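PDB 1XS5: membrane lipoprotein TpN32 from Treponema pallidum, which binds L-methionine, probably as a lipid-anchored, periplasmic-binding-protein-like receptor of the NlpA lipoprotein family that serves its uptake. Local coordinates for residues 51-56 and 209-214; 71-76 and 202-207. One frame throughout, in Å; residues are numbered along the deposited sequence.

Interaction 1 (51-56 and 209-214); sequences DILMNF and DARVQA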
ATOM      1  N   ASP A  51      -9.675  -5.818 -18.992  1.00 21.57           N
ATOM      2  CA  ASP A  51      -9.534  -4.483 -19.581  1.00 17.51           C
ATOM      3  C   ASP A  51      -8.086  -4.022 -19.541  1.00 18.00           C
ATOM      4  O   ASP A  51      -7.669  -3.215 -20.363  1.00 17.14           O
ATOM      5  CB  ASP A  51     -10.409  -3.476 -18.836  1.00 15.74           C
ATOM      6  CG  ASP A  51     -11.876  -3.678 -19.120  1.00 30.78           C
ATOM      7  OD1 ASP A  51     -12.200  -4.494 -20.034  1.00 27.57           O
ATOM      8  OD2 ASP A  51     -12.703  -3.007 -18.450  1.00 32.66           O
ATOM      9  N   ILE A  52      -7.349  -4.489 -18.531  1.00 13.34           N
ATOM     10  CA  ILE A  52      -5.918  -4.221 -18.401  1.00 13.50           C
ATOM     11  C   ILE A  52      -5.235  -5.596 -18.105  1.00 14.30           C
ATOM     12  O   ILE A  52      -5.862  -6.504 -17.558  1.00 13.74           O
ATOM     13  CB  ILE A  52      -5.610  -3.242 -17.281  1.00 14.53           C
ATOM     14  CG1 ILE A  52      -6.379  -3.621 -16.021  1.00 14.21           C
ATOM     15  CG2 ILE A  52      -5.975  -1.784 -17.717  1.00 19.05           C
ATOM     16  CD1 ILE A  52      -5.997  -2.765 -14.830  1.00 13.51           C
ATOM     17  N   LEU A  53      -3.966  -5.719 -18.450  1.00 12.88           N
ATOM     18  CA  LEU A  53      -3.226  -6.973 -18.276  1.00 15.81           C
ATOM     19  C   LEU A  53      -2.681  -7.120 -16.851  1.00 16.80           C
ATOM     20  O   LEU A  53      -2.530  -8.232 -16.325  1.00 18.05           O
ATOM     21  CB  LEU A  53      -2.061  -6.993 -19.265  1.00 18.44           C
ATOM     22  CG  LEU A  53      -1.303  -8.318 -19.367  1.00 20.96           C
ATOM     23  CD1 LEU A  53      -2.297  -9.482 -19.596  1.00 16.70           C
ATOM     24  CD2 LEU A  53      -0.324  -8.221 -20.521  1.00 17.98           C
ATOM     25  N   MET A  54      -2.381  -5.991 -16.224  1.00 16.46           N
ATOM     26  CA  MET A  54      -1.840  -6.052 -14.876  1.00 18.12           C
ATOM     27  C   MET A  54      -2.134  -4.801 -14.096  1.00 17.02           C
ATOM     28  O   MET A  54      -2.645  -3.835 -14.640  1.00 16.27           O
ATOM     29  CB  MET A  54      -0.318  -6.284 -14.945  1.00 20.94           C
ATOM     30  CG  MET A  54       0.467  -5.195 -15.586  1.00 23.85           C
ATOM     31  SD  MET A  54       2.085  -5.756 -16.403  1.00 22.31           S
ATOM     32  CE  MET A  54       1.743  -5.630 -18.148  1.00 18.14           C
ATOM     33  N   ASN A  55      -1.856  -4.828 -12.796  1.00 13.54           N
ATOM     34  CA  ASN A  55      -2.001  -3.612 -12.029  1.00 14.35           C
ATOM     35  C   ASN A  55      -0.900  -3.546 -11.032  1.00 14.73           C
ATOM     36  O   ASN A  55      -0.231  -4.560 -10.746  1.00 14.44           O
ATOM     37  CB  ASN A  55      -3.394  -3.395 -11.373  1.00  9.59           C
ATOM     38  CG  ASN A  55      -3.765  -4.395 -10.301  1.00 13.81           C
ATOM     39  OD1 ASN A  55      -2.943  -4.809  -9.436  1.00 14.30           O
ATOM     40  ND2 ASN A  55      -5.069  -4.762 -10.298  1.00 13.23           N
ATOM     41  N   PHE A  56      -0.650  -2.332 -10.555  1.00 12.52           N
ATOM     42  CA  PHE A  56       0.445  -2.159  -9.604  1.00 13.96           C
ATOM     43  C   PHE A  56       0.043  -1.133  -8.546  1.00 12.39           C
ATOM     44  O   PHE A  56       0.217   0.082  -8.717  1.00 10.43           O
ATOM     45  CB  PHE A  56       1.707  -1.732 -10.381  1.00 12.45           C
ATOM     46  CG  PHE A  56       2.941  -1.502  -9.497  1.00 15.35           C
ATOM     47  CD1 PHE A  56       3.260  -2.378  -8.473  1.00 14.06           C
ATOM     48  CD2 PHE A  56       3.778  -0.450  -9.726  1.00 12.11           C
ATOM     49  CE1 PHE A  56       4.416  -2.177  -7.707  1.00 17.45           C
ATOM     50  CE2 PHE A  56       4.915  -0.265  -8.971  1.00 16.11           C
ATOM     51  CZ  PHE A  56       5.218  -1.129  -7.971  1.00 15.56           C
ATOM     52  N   ASP A 209       3.156 -14.536 -19.191  1.00 31.16           N
ATOM     53  CA  ASP A 209       3.049 -13.636 -20.329  1.00 27.55           C
ATOM     54  C   ASP A 209       4.401 -12.942 -20.398  1.00 25.36           C
ATOM     55  O   ASP A 209       4.906 -12.434 -19.401  1.00 25.83           O
ATOM     56  CB  ASP A 209       1.942 -12.607 -20.104  1.00 25.34           C
ATOM     57  CG  ASP A 209       1.804 -11.627 -21.267  1.00 26.43           C
ATOM     58  OD1 ASP A 209       2.736 -10.827 -21.511  1.00 25.47           O
ATOM     59  OD2 ASP A 209       0.755 -11.659 -21.938  1.00 25.47           O
ATOM     60  N   ALA A 210       4.992 -12.930 -21.577  1.00 21.11           N
ATOM     61  CA  ALA A 210       6.312 -12.338 -21.750  1.00 28.71           C
ATOM     62  C   ALA A 210       6.358 -10.837 -21.513  1.00 28.75           C
ATOM     63  O   ALA A 210       7.398 -10.305 -21.107  1.00 27.28           O
ATOM     64  CB  ALA A 210       6.841 -12.662 -23.157  1.00 34.53           C
ATOM     65  N   ARG A 211       5.247 -10.147 -21.778  1.00 23.84           N
ATOM     66  CA  ARG A 211       5.214  -8.698 -21.562  1.00 25.20           C
ATOM     67  C   ARG A 211       5.166  -8.418 -20.052  1.00 20.10           C
ATOM     68  O   ARG A 211       5.791  -7.477 -19.555  1.00 20.44           O
ATOM     69  CB  ARG A 211       3.969  -8.069 -22.220  1.00 25.73           C
ATOM     70  CG  ARG A 211       4.048  -7.860 -23.745  1.00 30.20           C
ATOM     71  CD  ARG A 211       3.537  -9.052 -24.503  1.00 25.82           C
ATOM     72  NE  ARG A 211       2.243  -9.516 -24.018  1.00 26.32           N
ATOM     73  CZ  ARG A 211       1.073  -9.181 -24.541  1.00 30.73           C
ATOM     74  NH1 ARG A 211       1.018  -8.369 -25.585  1.00 31.97           N
ATOM     75  NH2 ARG A 211      -0.045  -9.656 -24.017  1.00 25.13           N
ATOM     76  N   VAL A 212       4.391  -9.236 -19.348  1.00 16.66           N
ATOM     77  CA  VAL A 212       4.250  -9.109 -17.889  1.00 18.38           C
ATOM     78  C   VAL A 212       5.639  -9.343 -17.299  1.00 22.81           C
ATOM     79  O   VAL A 212       6.133  -8.532 -16.508  1.00 21.59           O
ATOM     80  CB  VAL A 212       3.251 -10.156 -17.356  1.00 21.72           C
ATOM     81  CG1 VAL A 212       3.243 -10.204 -15.827  1.00 17.70           C
ATOM     82  CG2 VAL A 212       1.857  -9.826 -17.876  1.00 24.55           C
ATOM     83  N   GLN A 213       6.291 -10.438 -17.697  1.00 22.99           N
ATOM     84  CA  GLN A 213       7.628 -10.697 -17.161  1.00 23.59           C
ATOM     85  C   GLN A 213       8.592  -9.547 -17.442  1.00 20.35           C
ATOM     86  O   GLN A 213       9.440  -9.259 -16.608  1.00 23.74           O
ATOM     87  CB  GLN A 213       8.210 -12.031 -17.685  1.00 19.86           C
ATOM     88  CG  GLN A 213       7.529 -13.228 -17.072  1.00 27.00           C
ATOM     89  CD  GLN A 213       7.713 -13.261 -15.567  1.00 28.78           C
ATOM     90  OE1 GLN A 213       8.831 -13.039 -15.079  1.00 24.93           O
ATOM     91  NE2 GLN A 213       6.617 -13.545 -14.815  1.00 21.46           N
ATOM     92  N   ALA A 214       8.477  -8.866 -18.585  1.00 20.45           N
ATOM     93  CA  ALA A 214       9.394  -7.744 -18.872  1.00 18.34           C
ATOM     94  C   ALA A 214       9.137  -6.527 -17.993  1.00 21.40           C
ATOM     95  O   ALA A 214      10.048  -5.737 -17.632  1.00 20.40           O
ATOM     96  CB  ALA A 214       9.299  -7.327 -20.370  1.00 18.52           C
TER
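Leu53 meets Val212 where the first turn of helix 210-219 settles against the start of strand 54-59, in one α/β lobe of a periplasmic-binding-protein fold. CB of Leu53 points at the helix. With CG anti to the backbone N (chi1 -171°), the branch point is carried across to the helix start, and Leu53 CG itself already lies 3.8 Å from Val212 CG2. From there the two methyls part. CD1 heads toward Asn206 in the loop before the helix, while CD2 does most of the touching here. Leu53 CD2 rests against Val212 CG2 and lies 3.8 Å from Arg211 NH2, approaching the guanidinium obliquely. The Asp209 carboxylate is its third neighbour. Next along the chain, Met54, the first strand residue, adds its terminal methyl, CE lying 4.2 Å from Val212 CG2.

The polar group beside this leucine is locked from within the helix start. Asp209 is the N-cap: its OD1 takes the backbone N-H of Arg211 and that of Val212, with Val212 N 3.2 Å from Asp209 OD1. Arg211 folds back to the same carboxylate by bending at chi2 (90°) and chi3 (49°) and meets it edge-on, each of two nitrogens taking a different oxygen. Its remaining nitrogen, NH1, makes a salt bridge with Glu3, which ties the helix start to the neighbouring strand 3-9. Both oxygens lie close to the guanidinium plane: Arg211 NE reaches the syn lone pair of Asp209 OD1 at 2.9 Å, and Arg211 NH2 that of Asp209 OD2 at 3.0 Å.

Interaction 2 (71-76 and 202-207); sequences NGDLVS and VKRGNE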
ATOM      1  N   ASN A  71     -14.642 -13.218  -5.429  1.00 34.99           N
ATOM      2  CA  ASN A  71     -14.447 -14.422  -6.235  1.00 35.58           C
ATOM      3  C   ASN A  71     -13.396 -14.178  -7.311  1.00 34.22           C
ATOM      4  O   ASN A  71     -13.562 -14.543  -8.479  1.00 34.03           O
ATOM      5  CB  ASN A  71     -15.782 -14.828  -6.873  1.00 41.98           C
ATOM      6  CG  ASN A  71     -16.929 -14.897  -5.849  1.00 45.50           C
ATOM      7  OD1 ASN A  71     -17.770 -13.988  -5.763  1.00 47.04           O
ATOM      8  ND2 ASN A  71     -16.958 -15.977  -5.061  1.00 49.46           N
ATOM      9  N   GLY A  72     -12.298 -13.556  -6.909  1.00 32.16           N
ATOM     10  CA  GLY A  72     -11.252 -13.276  -7.864  1.00 26.40           C
ATOM     11  C   GLY A  72     -10.244 -14.393  -7.997  1.00 25.52           C
ATOM     12  O   GLY A  72     -10.166 -15.291  -7.147  1.00 24.81           O
ATOM     13  N   ASP A  73      -9.465 -14.308  -9.071  1.00 22.58           N
ATOM     14  CA  ASP A  73      -8.409 -15.253  -9.411  1.00 27.31           C
ATOM     15  C   ASP A  73      -7.061 -14.516  -9.709  1.00 23.94           C
ATOM     16  O   ASP A  73      -6.297 -14.900 -10.608  1.00 21.28           O
ATOM     17  CB  ASP A  73      -8.876 -16.081 -10.629  1.00 35.26           C
ATOM     18  CG  ASP A  73      -7.992 -17.300 -10.892  1.00 44.71           C
ATOM     19  OD1 ASP A  73      -7.344 -17.796  -9.932  1.00 42.81           O
ATOM     20  OD2 ASP A  73      -7.959 -17.768 -12.061  1.00 47.45           O
ATOM     21  N   LEU A  74      -6.782 -13.458  -8.945  1.00 18.40           N
ATOM     22  CA  LEU A  74      -5.562 -12.670  -9.122  1.00 18.34           C
ATOM     23  C   LEU A  74      -4.376 -13.341  -8.430  1.00 21.67           C
ATOM     24  O   LEU A  74      -4.563 -14.020  -7.421  1.00 19.71           O
ATOM     25  CB  LEU A  74      -5.765 -11.277  -8.505  1.00 20.74           C
ATOM     26  CG  LEU A  74      -6.937 -10.498  -9.121  1.00 21.36           C
ATOM     27  CD1 LEU A  74      -7.048  -9.147  -8.429  1.00 25.82           C
ATOM     28  CD2 LEU A  74      -6.723 -10.318 -10.604  1.00 22.38           C
ATOM     29  N   VAL A  75      -3.180 -13.139  -8.978  1.00 17.08           N
ATOM     30  CA  VAL A  75      -1.940 -13.665  -8.422  1.00 22.81           C
ATOM     31  C   VAL A  75      -0.851 -12.625  -8.563  1.00 18.75           C
ATOM     32  O   VAL A  75      -0.880 -11.801  -9.477  1.00 20.69           O
ATOM     33  CB  VAL A  75      -1.408 -14.920  -9.158  1.00 24.39           C
ATOM     34  CG1 VAL A  75      -2.359 -16.106  -8.977  1.00 27.15           C
ATOM     35  CG2 VAL A  75      -1.196 -14.603 -10.609  1.00 23.15           C
ATOM     36  N   SER A  76       0.092 -12.653  -7.635  1.00 17.18           N
ATOM     37  CA  SER A  76       1.243 -11.767  -7.681  1.00 17.32           C
ATOM     38  C   SER A  76       2.319 -12.409  -8.541  1.00 24.67           C
ATOM     39  O   SER A  76       2.548 -13.619  -8.408  1.00 26.00           O
ATOM     40  CB  SER A  76       1.873 -11.601  -6.296  1.00 20.46           C
ATOM     41  OG  SER A  76       3.157 -11.009  -6.454  1.00 21.47           O
ATOM     42  N   VAL A 202      -1.517  -9.970 -11.812  1.00 16.92           N
ATOM     43  CA  VAL A 202      -2.217 -10.339 -13.055  1.00 17.47           C
ATOM     44  C   VAL A 202      -3.251 -11.417 -12.774  1.00 20.50           C
ATOM     45  O   VAL A 202      -3.366 -11.931 -11.643  1.00 16.27           O
ATOM     46  CB  VAL A 202      -1.241 -10.858 -14.161  1.00 20.40           C
ATOM     47  CG1 VAL A 202      -0.206  -9.781 -14.499  1.00 19.58           C
ATOM     48  CG2 VAL A 202      -0.550 -12.165 -13.679  1.00 22.23           C
ATOM     49  N   LYS A 203      -4.046 -11.752 -13.788  1.00 19.06           N
ATOM     50  CA  LYS A 203      -5.024 -12.800 -13.610  1.00 20.18           C
ATOM     51  C   LYS A 203      -4.273 -14.134 -13.665  1.00 19.77           C
ATOM     52  O   LYS A 203      -3.301 -14.253 -14.388  1.00 22.28           O
ATOM     53  CB  LYS A 203      -6.051 -12.737 -14.720  1.00 23.80           C
ATOM     54  CG  LYS A 203      -7.056 -13.833 -14.637  1.00 32.57           C
ATOM     55  CD  LYS A 203      -7.650 -14.006 -16.009  1.00 37.37           C
ATOM     56  CE  LYS A 203      -8.758 -13.014 -16.180  1.00 33.01           C
ATOM     57  NZ  LYS A 203      -9.843 -13.549 -15.318  1.00 34.86           N
ATOM     58  N   ARG A 204      -4.697 -15.124 -12.883  1.00 21.35           N
ATOM     59  CA  ARG A 204      -4.015 -16.424 -12.899  1.00 25.54           C
ATOM     60  C   ARG A 204      -4.106 -16.912 -14.347  1.00 29.97           C
ATOM     61  O   ARG A 204      -5.178 -16.861 -14.965  1.00 27.97           O
ATOM     62  CB  ARG A 204      -4.715 -17.438 -11.982  1.00 24.79           C
ATOM     63  CG  ARG A 204      -3.995 -18.763 -11.869  1.00 29.26           C
ATOM     64  CD  ARG A 204      -4.772 -19.711 -10.965  1.00 39.33           C
ATOM     65  NE  ARG A 204      -4.727 -19.336  -9.550  1.00 44.47           N
ATOM     66  CZ  ARG A 204      -3.629 -19.365  -8.788  1.00 52.35           C
ATOM     67  NH1 ARG A 204      -2.460 -19.746  -9.299  1.00 49.79           N
ATOM     68  NH2 ARG A 204      -3.701 -19.038  -7.494  1.00 52.98           N
ATOM     69  N   GLY A 205      -2.974 -17.346 -14.884  1.00 29.00           N
ATOM     70  CA  GLY A 205      -2.962 -17.822 -16.245  1.00 30.11           C
ATOM     71  C   GLY A 205      -2.118 -16.896 -17.092  1.00 31.89           C
ATOM     72  O   GLY A 205      -1.712 -17.280 -18.195  1.00 33.79           O
ATOM     73  N   ASN A 206      -1.836 -15.687 -16.591  1.00 26.76           N
ATOM     74  CA  ASN A 206      -1.015 -14.715 -17.337  1.00 23.05           C
ATOM     75  C   ASN A 206       0.358 -14.444 -16.714  1.00 25.09           C
ATOM     76  O   ASN A 206       1.105 -13.580 -17.191  1.00 24.09           O
ATOM     77  CB  ASN A 206      -1.748 -13.370 -17.472  1.00 26.72           C
ATOM     78  CG  ASN A 206      -2.932 -13.430 -18.428  1.00 33.05           C
ATOM     79  OD1 ASN A 206      -2.927 -14.207 -19.380  1.00 30.83           O
ATOM     80  ND2 ASN A 206      -3.939 -12.576 -18.197  1.00 23.54           N
ATOM     81  N   GLU A 207       0.710 -15.171 -15.658  1.00 25.91           N
ATOM     82  CA  GLU A 207       2.010 -14.964 -14.981  1.00 29.14           C
ATOM     83  C   GLU A 207       3.237 -15.052 -15.871  1.00 29.30           C
ATOM     84  O   GLU A 207       4.215 -14.314 -15.681  1.00 29.92           O
ATOM     85  CB  GLU A 207       2.196 -15.980 -13.832  1.00 36.17           C
ATOM     86  CG  GLU A 207       0.998 -16.142 -12.957  1.00 38.92           C
ATOM     87  CD  GLU A 207       0.029 -17.237 -13.421  1.00 40.74           C
ATOM     88  OE1 GLU A 207      -0.455 -17.201 -14.572  1.00 42.17           O
ATOM     89  OE2 GLU A 207      -0.264 -18.128 -12.601  1.00 42.75           O
TER
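Asp73 and Val75 both engage Arg204, just where strands 74-82 and 198-203 come together as an antiparallel pair in the six-stranded sheet. Val75 and Val202 form the hydrogen-bonded pair, their N-H groups donating to each other's carbonyls (Val75 N to Val202 O, 2.9 Å), and their side chains share a face of the sheet, where the CG2 methyls meet. Leu74 and Lys203 form the adjoining non-hydrogen-bonded pair. Leu74 turns to helices 40-49 and 60-70, and Lys203 NZ bonds to Met48 O.

Past Lys203 the chain swings through a type II turn, Lys203 to Asn206, with Gly205 at the third position. Arg204, the second residue of the turn, is tied down by its backbone N, 2.8 Å from Asp73 O. Its side chain runs fully extended through chi1 and chi2, passing across the Asp73 carboxylate, then bends at chi3 (-71°) to lay the guanidinium over Val75. CG1 of Val75 sits beneath the middle of that group, 3.5 Å from Arg204 CZ. At the edge of the same group, near its plane, Asp73 OD1 approaches Arg204 NE at 3.1 Å; the bond is weak, bent to 131°. Val75's other methyl, CG2, lies between backbone N and carbonyl carbon and packs on Glu207 CG at 3.6 Å. Glu207, bent at chi2, curls its carboxylate back to Gly205 N.

A salt bridge this bent, between an exposed arginine and a partly exposed aspartate, probably steers the arginine more than it binds it; the backbone bonds and the valine beneath the guanidinium set the join.

Overall arrangement
The two contacts have centres about 11 Å apart and share strand 198-203, which lies between 54-59 and 74-82 and runs antiparallel to both; interaction 1 uses the helix that follows it. Val202 is common ground: its CG1 packs 3.7 Å from Val212 CG1 and 3.5 Å from Met54 CB. A probable hydrogen bond of 2.7 Å from Gln213 NE2 to Glu207 O links the helix to the turn region of interaction 2. Neither contact touches the bound methionine, the Leu74 side chain staying about 11 Å away, yet strand 54-59 goes on to the pocket residues Phe57, Gln58 and His59, and strand 198-203 begins at another, Asn198.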